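Local atomic coordinates of retinoic acid receptor (Platynereis dumerilii, PDB entry 6EU9), a protein that binds all-trans retinoic acid in its ligand-binding domain and probably acts as a ligand-dependent transcription regulator linked to neuronal differentiation. Residues V68-F71 with T72-S75; A85-L88 with E89-L93; Q172-E175 with P176-T180. All coordinates share one frame; numbering follows the deposited sequence.

In the fold
All three contacts are local and lie in series along the chain, so none closes a long loop and none encloses or crosses another. Contact 1 shapes the connection between helix 47-66 and helix 76-97. Contact 2 follows within helix 76-97, close to the centre of the chain, where it meets helices 47-66, 145-156 and 195-222. Contact 3 spans a proline kink in helix 167-188, about 19 Å from contact 2 between centres and near the surface. Contacts 1 and 3 meet directly: K173 CD packs 3.4 Å from L74 CD2. The turn before helix 76-97 is thereby tied to helix 167-188, within the helical sandwich of a nuclear receptor ligand-binding domain.

Contact 1: V68-F71 with T72-S75; sequences VPVF and TQLS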
ATOM      1  N   VAL A  68     -12.048  -4.925  -2.419  1.00 66.25           N
ATOM      2  CA  VAL A  68     -12.093  -6.101  -3.286  1.00 70.16           C
ATOM      3  C   VAL A  68     -11.470  -7.270  -2.562  1.00 70.85           C
ATOM      4  O   VAL A  68     -10.568  -7.033  -1.732  1.00 66.56           O
ATOM      5  CB  VAL A  68     -11.525  -5.845  -4.680  1.00 73.82           C
ATOM      6  CG1 VAL A  68     -12.196  -6.726  -5.703  1.00 83.21           C
ATOM      7  CG2 VAL A  68     -11.793  -4.440  -5.175  1.00 70.51           C
ATOM      8  N   PRO A  69     -11.989  -8.513  -2.811  1.00 75.62           N
ATOM      9  CA  PRO A  69     -11.385  -9.731  -2.286  1.00 73.70           C
ATOM     10  C   PRO A  69      -9.907  -9.766  -2.530  1.00 74.66           C
ATOM     11  O   PRO A  69      -9.426  -9.232  -3.559  1.00 74.75           O
ATOM     12  CB  PRO A  69     -12.078 -10.847  -3.087  1.00 69.68           C
ATOM     13  CG  PRO A  69     -13.383 -10.271  -3.489  1.00 70.85           C
ATOM     14  CD  PRO A  69     -13.341  -8.778  -3.371  1.00 75.31           C
ATOM     15  N   VAL A  70      -9.184 -10.355  -1.587  1.00 66.15           N
ATOM     16  CA  VAL A  70      -7.799 -10.792  -1.769  1.00 63.44           C
ATOM     17  C   VAL A  70      -6.783  -9.670  -1.828  1.00 60.07           C
ATOM     18  O   VAL A  70      -5.697  -9.805  -1.258  1.00 51.26           O
ATOM     19  CB  VAL A  70      -7.544 -11.797  -2.947  1.00 61.83           C
ATOM     20  CG1 VAL A  70      -7.770 -13.217  -2.487  1.00 65.71           C
ATOM     21  CG2 VAL A  70      -8.335 -11.524  -4.210  1.00 59.18           C
ATOM     22  N   PHE A  71      -7.118  -8.577  -2.501  1.00 51.54           N
ATOM     23  CA  PHE A  71      -6.162  -7.496  -2.668  1.00 44.70           C
ATOM     24  C   PHE A  71      -5.639  -6.977  -1.321  1.00 34.55           C
ATOM     25  O   PHE A  71      -4.510  -6.724  -1.145  1.00 27.74           O
ATOM     26  CB  PHE A  71      -6.725  -6.338  -3.578  1.00 43.38           C
ATOM     27  CG  PHE A  71      -5.823  -5.129  -3.650  1.00 38.92           C
ATOM     28  CD1 PHE A  71      -4.658  -5.147  -4.433  1.00 39.37           C
ATOM     29  CD2 PHE A  71      -6.081  -3.981  -2.889  1.00 37.65           C
ATOM     30  CE1 PHE A  71      -3.773  -4.058  -4.406  1.00 40.26           C
ATOM     31  CE2 PHE A  71      -5.211  -2.891  -2.893  1.00 38.69           C
ATOM     32  CZ  PHE A  71      -4.069  -2.915  -3.662  1.00 38.01           C
ATOM     33  N   THR A  72      -6.579  -6.810  -0.429  1.00 36.53           N
ATOM     34  CA  THR A  72      -6.387  -6.486   0.975  1.00 41.74           C
ATOM     35  C   THR A  72      -5.509  -7.462   1.740  1.00 39.82           C
ATOM     36  O   THR A  72      -4.840  -7.058   2.673  1.00 46.47           O
ATOM     37  CB  THR A  72      -7.776  -6.333   1.636  1.00 43.95           C
ATOM     38  OG1 THR A  72      -8.749  -7.276   1.066  1.00 43.99           O
ATOM     39  CG2 THR A  72      -8.244  -4.877   1.367  1.00 44.06           C
ATOM     40  N   GLN A  73      -5.490  -8.698   1.335  1.00 38.13           N
ATOM     41  CA  GLN A  73      -4.631  -9.724   1.972  1.00 39.75           C
ATOM     42  C   GLN A  73      -3.157  -9.437   1.885  1.00 39.18           C
ATOM     43  O   GLN A  73      -2.445  -9.861   2.757  1.00 43.24           O
ATOM     44  CB  GLN A  73      -4.792 -11.112   1.389  1.00 45.62           C
ATOM     45  CG  GLN A  73      -6.211 -11.520   1.124  1.00 52.59           C
ATOM     46  CD  GLN A  73      -6.506 -12.867   1.640  1.00 55.57           C
ATOM     47  OE1 GLN A  73      -5.627 -13.638   2.069  1.00 55.41           O
ATOM     48  NE2 GLN A  73      -7.774 -13.170   1.652  1.00 60.80           N
ATOM     49  N   LEU A  74      -2.690  -8.723   0.861  1.00 36.25           N
ATOM     50  CA  LEU A  74      -1.242  -8.690   0.574  1.00 31.58           C
ATOM     51  C   LEU A  74      -0.655  -7.560   1.345  1.00 29.81           C
ATOM     52  O   LEU A  74      -1.416  -6.740   1.875  1.00 24.88           O
ATOM     53  CB  LEU A  74      -1.004  -8.449  -0.913  1.00 30.61           C
ATOM     54  CG  LEU A  74      -1.956  -9.111  -1.875  1.00 29.68           C
ATOM     55  CD1 LEU A  74      -2.407  -7.994  -2.795  1.00 30.84           C
ATOM     56  CD2 LEU A  74      -1.316 -10.300  -2.521  1.00 27.68           C
ATOM     57  N   SER A  75       0.678  -7.421   1.313  1.00 33.39           N
ATOM     58  CA  SER A  75       1.396  -6.362   2.006  1.00 35.98           C
ATOM     59  C   SER A  75       0.797  -5.027   1.641  1.00 40.59           C
ATOM     60  O   SER A  75       0.259  -4.827   0.529  1.00 40.22           O
ATOM     61  CB  SER A  75       2.856  -6.274   1.588  1.00 32.20           C
ATOM     62  OG  SER A  75       3.281  -7.423   0.987  1.00 33.62           O
TER
HETATM   63  O   HOH W   1     -10.456  -9.043   0.762  1.00 38.57           O
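T72 follows F71 in a tight sequence of turns and brings its OG1 close to the carbonyl of V68. A water links the two residues, donating to V68 O and hydrogen-bonded to T72 OG1; it also takes a weak bond from V70 N. V68 O and T72 OG1 themselves are 3.3 Å apart. The preceding residues are bent by a gamma turn centred on V70, whose positive phi of 73° lets F71 N bond to P69 O.

At Q73 the backbone closes the first 3-10 turn: its N donates to V70 O over 2.8 Å, approaching from well above the carbonyl plane rather than on a lone pair. The Q73 side chain folds over the same residue. Its CG lies beside V70 O, and the chain then bends at chi2 (-132°), bringing NE2 to 4.1 Å from V70 CG1, so the amide end lies against a methyl group.

L74 N adds a second, weak bond of the same kind to F71 O, 3.4 Å long but nearly straight. Its side chain turns back toward F71 and crosses it at about a right angle, CD1 standing 4.0 Å from F71 CD1. The F71 ring reaches its place because CG is anti to the backbone N (chi1 174°), directing it inward from the turn. S75 then takes the N-cap position of the next helix, while its OG is bonded to E165 elsewhere.

F71 and L74 match two of the hydrophobic positions of the nuclear receptor signature sequence, which runs from the end of helix 47-66 through this loop into helix 76-97. Here F71 packs against Q79 and L83 of helix 76-97, L156 of helix 145-156 and the nearby I157, whereas L74 lies on V170 of helix 167-188.

Contact 2: A85-L88 with E89-L93; sequences AACL and EIIIL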
ATOM      1  N   ALA A  85       1.097   0.884 -10.390  1.00 41.43           N
ATOM      2  CA  ALA A  85       1.355   0.222 -11.658  1.00 36.63           C
ATOM      3  C   ALA A  85       0.107   0.085 -12.523  1.00 36.29           C
ATOM      4  O   ALA A  85       0.213   0.239 -13.706  1.00 40.62           O
ATOM      5  CB  ALA A  85       1.951  -1.136 -11.366  1.00 32.28           C
ATOM      6  N   ALA A  86      -1.058  -0.085 -11.900  1.00 30.37           N
ATOM      7  CA  ALA A  86      -2.260  -0.544 -12.626  1.00 30.63           C
ATOM      8  C   ALA A  86      -3.254   0.567 -12.827  1.00 33.12           C
ATOM      9  O   ALA A  86      -4.257   0.409 -13.504  1.00 35.57           O
ATOM     10  CB  ALA A  86      -2.946  -1.671 -11.863  1.00 29.27           C
ATOM     11  N   CYS A  87      -3.002   1.708 -12.226  1.00 34.86           N
ATOM     12  CA  CYS A  87      -3.967   2.759 -12.111  1.00 36.70           C
ATOM     13  C   CYS A  87      -4.408   3.275 -13.491  1.00 41.82           C
ATOM     14  O   CYS A  87      -5.603   3.511 -13.684  1.00 44.67           O
ATOM     15  CB  CYS A  87      -3.285   3.877 -11.352  1.00 40.63           C
ATOM     16  SG  CYS A  87      -4.378   5.223 -11.028  1.00 55.01           S
ATOM     17  N   LEU A  88      -3.461   3.494 -14.407  1.00 37.88           N
ATOM     18  CA  LEU A  88      -3.783   4.015 -15.673  1.00 38.78           C
ATOM     19  C   LEU A  88      -4.487   3.033 -16.576  1.00 36.61           C
ATOM     20  O   LEU A  88      -5.458   3.355 -17.293  1.00 33.30           O
ATOM     21  CB  LEU A  88      -2.526   4.488 -16.404  1.00 41.92           C
ATOM     22  CG  LEU A  88      -2.219   5.910 -16.537  1.00 41.10           C
ATOM     23  CD1 LEU A  88      -1.213   5.946 -17.668  1.00 39.35           C
ATOM     24  CD2 LEU A  88      -3.436   6.660 -16.994  1.00 44.06           C
ATOM     25  N   GLU A  89      -4.056   1.771 -16.512  1.00 34.21           N
ATOM     26  CA  GLU A  89      -4.750   0.698 -17.210  1.00 31.61           C
ATOM     27  C   GLU A  89      -6.184   0.617 -16.773  1.00 30.33           C
ATOM     28  O   GLU A  89      -7.026   0.567 -17.632  1.00 30.67           O
ATOM     29  CB  GLU A  89      -4.048  -0.607 -16.916  1.00 35.69           C
ATOM     30  CG  GLU A  89      -2.708  -0.872 -17.552  1.00 39.96           C
ATOM     31  CD  GLU A  89      -1.815  -1.749 -16.681  1.00 44.98           C
ATOM     32  OE1 GLU A  89      -2.381  -2.588 -15.913  1.00 53.60           O
ATOM     33  OE2 GLU A  89      -0.564  -1.595 -16.692  1.00 42.67           O
ATOM     34  N   ILE A  90      -6.491   0.657 -15.468  1.00 29.84           N
ATOM     35  CA  ILE A  90      -7.876   0.488 -15.020  1.00 27.38           C
ATOM     36  C   ILE A  90      -8.732   1.684 -15.484  1.00 27.58           C
ATOM     37  O   ILE A  90      -9.871   1.534 -15.892  1.00 26.22           O
ATOM     38  CB  ILE A  90      -7.963   0.241 -13.499  1.00 24.12           C
ATOM     39  CG1 ILE A  90      -7.280  -1.081 -13.185  1.00 24.81           C
ATOM     40  CG2 ILE A  90      -9.376   0.150 -12.978  1.00 20.37           C
ATOM     41  CD1 ILE A  90      -6.931  -1.385 -11.737  1.00 22.92           C
ATOM     42  N   ILE A  91      -8.193   2.885 -15.396  1.00 28.32           N
ATOM     43  CA  ILE A  91      -8.899   4.105 -15.808  1.00 30.50           C
ATOM     44  C   ILE A  91      -9.183   4.093 -17.294  1.00 31.59           C
ATOM     45  O   ILE A  91     -10.248   4.505 -17.713  1.00 31.20           O
ATOM     46  CB  ILE A  91      -8.024   5.350 -15.441  1.00 33.53           C
ATOM     47  CG1 ILE A  91      -8.291   5.736 -14.003  1.00 32.33           C
ATOM     48  CG2 ILE A  91      -8.120   6.543 -16.399  1.00 31.12           C
ATOM     49  CD1 ILE A  91      -7.307   6.738 -13.487  1.00 33.77           C
ATOM     50  N   ILE A  92      -8.227   3.625 -18.095  1.00 29.63           N
ATOM     51  CA  ILE A  92      -8.492   3.533 -19.489  1.00 30.48           C
ATOM     52  C   ILE A  92      -9.586   2.517 -19.736  1.00 35.83           C
ATOM     53  O   ILE A  92     -10.488   2.700 -20.552  1.00 42.52           O
ATOM     54  CB  ILE A  92      -7.198   3.260 -20.251  1.00 28.32           C
ATOM     55  CG1 ILE A  92      -6.289   4.490 -20.068  1.00 25.52           C
ATOM     56  CG2 ILE A  92      -7.466   2.940 -21.728  1.00 27.91           C
ATOM     57  CD1 ILE A  92      -4.839   4.311 -20.447  1.00 25.29           C
ATOM     58  N   LEU A  93      -9.520   1.400 -19.061  1.00 39.40           N
ATOM     59  CA  LEU A  93     -10.520   0.337 -19.220  1.00 40.23           C
ATOM     60  C   LEU A  93     -11.885   0.839 -18.823  1.00 37.87           C
ATOM     61  O   LEU A  93     -12.864   0.543 -19.421  1.00 36.81           O
ATOM     62  CB  LEU A  93     -10.078  -0.891 -18.420  1.00 40.10           C
ATOM     63  CG  LEU A  93     -10.731  -2.194 -18.885  1.00 42.38           C
ATOM     64  CD1 LEU A  93     -10.433  -2.572 -20.326  1.00 41.61           C
ATOM     65  CD2 LEU A  93     -10.162  -3.256 -17.986  1.00 47.61           C
TER
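L88 O accepts the backbone N-H of I92 over 2.9 Å, the shortest of three successive alpha-helical bonds that join these residues. They form two turns of helix 76-97, a central helix of the three-layer helical sandwich of the nuclear receptor ligand-binding domain. I90 N reaches A86 O almost along the C=O axis, while I91 N meets C87 O with the donor tilted 28° from the carbonyl plane.

The same spacing of four residues sets the side-chain packing. In I92, CG1 is anti to the carbonyl carbon (chi1 -65°), a setting that brings it beside L88 O and leaves CD1 4.4 Å from L88 CD2. I90 extends its CD1 back along the helix to the A86 methyl, with 4.0 Å between I90 CD1 and A86 CB. These aliphatic groups are shared with the surroundings: I90 meets S152 of helix 145-156 and V61 of helix 47-66, and I92 meets L206 and L209 of helix 195-222.

E89 is the buried acid of this segment. Its chain bends at chi2 (149°) and returns toward the preceding turn, where OE1 lies 4.2 Å from A86 CB. Each oxygen has an arginine outside the segments: OE1 forms a salt bridge with R161 and OE2 with R207 of helix 195-222. Two positive groups at one carboxylate would be expected to favour its ionised form. On the face toward I58 of helix 47-66, C87 SG touches I91 CD1 at 4.1 Å.

Contact 3: Q172-E175 with P176-T180; sequences QKQE and PILET
Q174 O receives two backbone donors from the following turn. L178 N comes in the carbonyl plane over 3.3 Å in the regular alpha-helical bond, and I177 N adds a weak bond of 3.0 Å bent to 122°. The next regular bond runs from E179 N to E175 O.

Before these, the pattern is interrupted. P176 has no N-H to give, and its CD lies 3.1 Å from Q172 O where a donor would otherwise come. I177 N likewise makes no bond to K173 O and leans toward Q174 O instead.

Polar side-chain bonding appears at T180, whose hydroxyl OG1 donates back to P176 O from above the carbonyl plane. T180 N reaches that oxygen too, from the opposite face, so two donors grip it. Q174 NE2 turns to I154 O of helix 145-156, and E179 is paired with K182 further along the helix.

Aliphatic groups close the contact. With CG1 anti to the carbonyl carbon (chi1 -43°) and the chain extended beyond it, I177 sends CD1 back along the helix, 3.5 Å from K173 O, while the side chain also meets L153 and I154. With an alanine here, the loss of CG1, CG2 and CD1 would probably open a gap against L153 and I154 and uncover the side of K173 O that CD1 now lines. L178 CD1 rests 3.6 Å from Q174 OE1, its side chain set obliquely to the glutamine's.

On another side P176 and T180 pack on M11 of helix 6-22. The whole is a proline kink within helix 167-188: two main-chain bonds are missing at the proline, those of P176 N and I177 N to the turn before, and the regular i to i+4 pattern resumes at L178.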
ATOM      1  N   GLN A 172      -0.497 -16.086  -7.375  1.00 44.30           N
ATOM      2  CA  GLN A 172      -1.377 -17.175  -6.887  1.00 39.24           C
ATOM      3  C   GLN A 172      -2.717 -16.595  -6.646  1.00 34.83           C
ATOM      4  O   GLN A 172      -3.737 -17.199  -7.005  1.00 34.49           O
ATOM      5  CB  GLN A 172      -0.805 -17.743  -5.587  1.00 42.72           C
ATOM      6  CG  GLN A 172       0.468 -18.540  -5.870  1.00 46.41           C
ATOM      7  CD  GLN A 172       1.108 -19.173  -4.655  1.00 54.67           C
ATOM      8  OE1 GLN A 172       0.531 -19.219  -3.533  1.00 54.04           O
ATOM      9  NE2 GLN A 172       2.306 -19.719  -4.871  1.00 53.24           N
ATOM     10  N   LYS A 173      -2.753 -15.431  -6.029  1.00 32.52           N
ATOM     11  CA  LYS A 173      -4.012 -14.702  -5.893  1.00 35.12           C
ATOM     12  C   LYS A 173      -4.710 -14.345  -7.184  1.00 32.62           C
ATOM     13  O   LYS A 173      -5.892 -14.296  -7.248  1.00 37.83           O
ATOM     14  CB  LYS A 173      -3.862 -13.562  -4.927  1.00 38.47           C
ATOM     15  CG  LYS A 173      -3.722 -14.123  -3.532  1.00 38.73           C
ATOM     16  CD  LYS A 173      -3.346 -13.082  -2.481  1.00 42.19           C
ATOM     17  CE  LYS A 173      -3.381 -13.644  -1.043  1.00 43.46           C
ATOM     18  NZ  LYS A 173      -3.570 -15.131  -0.970  1.00 48.10           N
ATOM     19  N   GLN A 174      -3.985 -14.177  -8.246  1.00 34.14           N
ATOM     20  CA  GLN A 174      -4.522 -13.875  -9.593  1.00 31.99           C
ATOM     21  C   GLN A 174      -5.224 -15.075 -10.184  1.00 32.84           C
ATOM     22  O   GLN A 174      -6.309 -14.931 -10.745  1.00 35.59           O
ATOM     23  CB  GLN A 174      -3.392 -13.457 -10.504  1.00 30.06           C
ATOM     24  CG  GLN A 174      -3.698 -12.241 -11.289  1.00 32.73           C
ATOM     25  CD  GLN A 174      -2.912 -12.147 -12.634  1.00 37.16           C
ATOM     26  OE1 GLN A 174      -2.132 -13.045 -13.005  1.00 37.31           O
ATOM     27  NE2 GLN A 174      -3.147 -11.059 -13.371  1.00 36.69           N
ATOM     28  N   GLU A 175      -4.640 -16.239 -10.045  1.00 33.16           N
ATOM     29  CA  GLU A 175      -5.102 -17.447 -10.832  1.00 35.98           C
ATOM     30  C   GLU A 175      -6.596 -17.825 -10.714  1.00 33.43           C
ATOM     31  O   GLU A 175      -7.206 -18.150 -11.707  1.00 32.52           O
ATOM     32  CB  GLU A 175      -4.243 -18.687 -10.538  1.00 38.53           C
ATOM     33  CG  GLU A 175      -2.779 -18.403 -10.682  1.00 45.97           C
ATOM     34  CD  GLU A 175      -1.972 -19.672 -10.613  1.00 51.36           C
ATOM     35  OE1 GLU A 175      -2.117 -20.317  -9.546  1.00 54.47           O
ATOM     36  OE2 GLU A 175      -1.255 -20.022 -11.600  1.00 53.43           O
ATOM     37  N   PRO A 176      -7.180 -17.823  -9.494  1.00 32.83           N
ATOM     38  CA  PRO A 176      -8.621 -18.120  -9.470  1.00 30.92           C
ATOM     39  C   PRO A 176      -9.457 -17.111 -10.261  1.00 28.45           C
ATOM     40  O   PRO A 176     -10.425 -17.522 -10.847  1.00 29.62           O
ATOM     41  CB  PRO A 176      -8.994 -18.060  -7.941  1.00 25.53           C
ATOM     42  CG  PRO A 176      -7.854 -17.307  -7.321  1.00 26.05           C
ATOM     43  CD  PRO A 176      -6.645 -17.675  -8.102  1.00 28.92           C
ATOM     44  N   ILE A 177      -9.102 -15.837 -10.255  1.00 27.33           N
ATOM     45  CA  ILE A 177      -9.859 -14.805 -10.995  1.00 30.49           C
ATOM     46  C   ILE A 177      -9.782 -15.029 -12.495  1.00 30.35           C
ATOM     47  O   ILE A 177     -10.731 -14.817 -13.215  1.00 32.35           O
ATOM     48  CB  ILE A 177      -9.371 -13.380 -10.701  1.00 29.46           C
ATOM     49  CG1 ILE A 177      -9.114 -13.231  -9.189  1.00 27.60           C
ATOM     50  CG2 ILE A 177     -10.356 -12.354 -11.272  1.00 27.23           C
ATOM     51  CD1 ILE A 177      -8.134 -12.115  -8.797  1.00 26.98           C
ATOM     52  N   LEU A 178      -8.638 -15.480 -12.954  1.00 28.60           N
ATOM     53  CA  LEU A 178      -8.459 -15.879 -14.304  1.00 30.47           C
ATOM     54  C   LEU A 178      -9.324 -17.064 -14.673  1.00 36.75           C
ATOM     55  O   LEU A 178      -9.996 -17.058 -15.711  1.00 43.95           O
ATOM     56  CB  LEU A 178      -7.004 -16.219 -14.538  1.00 29.33           C
ATOM     57  CG  LEU A 178      -6.120 -14.972 -14.511  1.00 28.19           C
ATOM     58  CD1 LEU A 178      -4.661 -15.326 -14.224  1.00 24.38           C
ATOM     59  CD2 LEU A 178      -6.396 -14.206 -15.840  1.00 31.51           C
ATOM     60  N   GLU A 179      -9.354 -18.080 -13.812  1.00 37.85           N
ATOM     61  CA  GLU A 179     -10.168 -19.242 -14.083  1.00 37.75           C
ATOM     62  C   GLU A 179     -11.651 -18.855 -14.091  1.00 34.80           C
ATOM     63  O   GLU A 179     -12.415 -19.279 -14.934  1.00 34.94           O
ATOM     64  CB  GLU A 179      -9.827 -20.332 -13.091  1.00 41.48           C
ATOM     65  CG  GLU A 179     -10.220 -21.702 -13.579  1.00 48.93           C
ATOM     66  CD  GLU A 179      -9.532 -22.181 -14.853  1.00 59.80           C
ATOM     67  OE1 GLU A 179      -8.599 -21.489 -15.379  1.00 65.24           O
ATOM     68  OE2 GLU A 179      -9.934 -23.281 -15.323  1.00 62.45           O
ATOM     69  N   THR A 180     -11.999 -17.993 -13.154  1.00 30.78           N
ATOM     70  CA  THR A 180     -13.363 -17.500 -13.006  1.00 30.27           C
ATOM     71  C   THR A 180     -13.773 -16.697 -14.201  1.00 31.51           C
ATOM     72  O   THR A 180     -14.915 -16.851 -14.662  1.00 31.26           O
ATOM     73  CB  THR A 180     -13.495 -16.602 -11.791  1.00 27.58           C
ATOM     74  OG1 THR A 180     -12.950 -17.341 -10.704  1.00 32.83           O
ATOM     75  CG2 THR A 180     -14.874 -16.319 -11.531  1.00 23.42           C
TER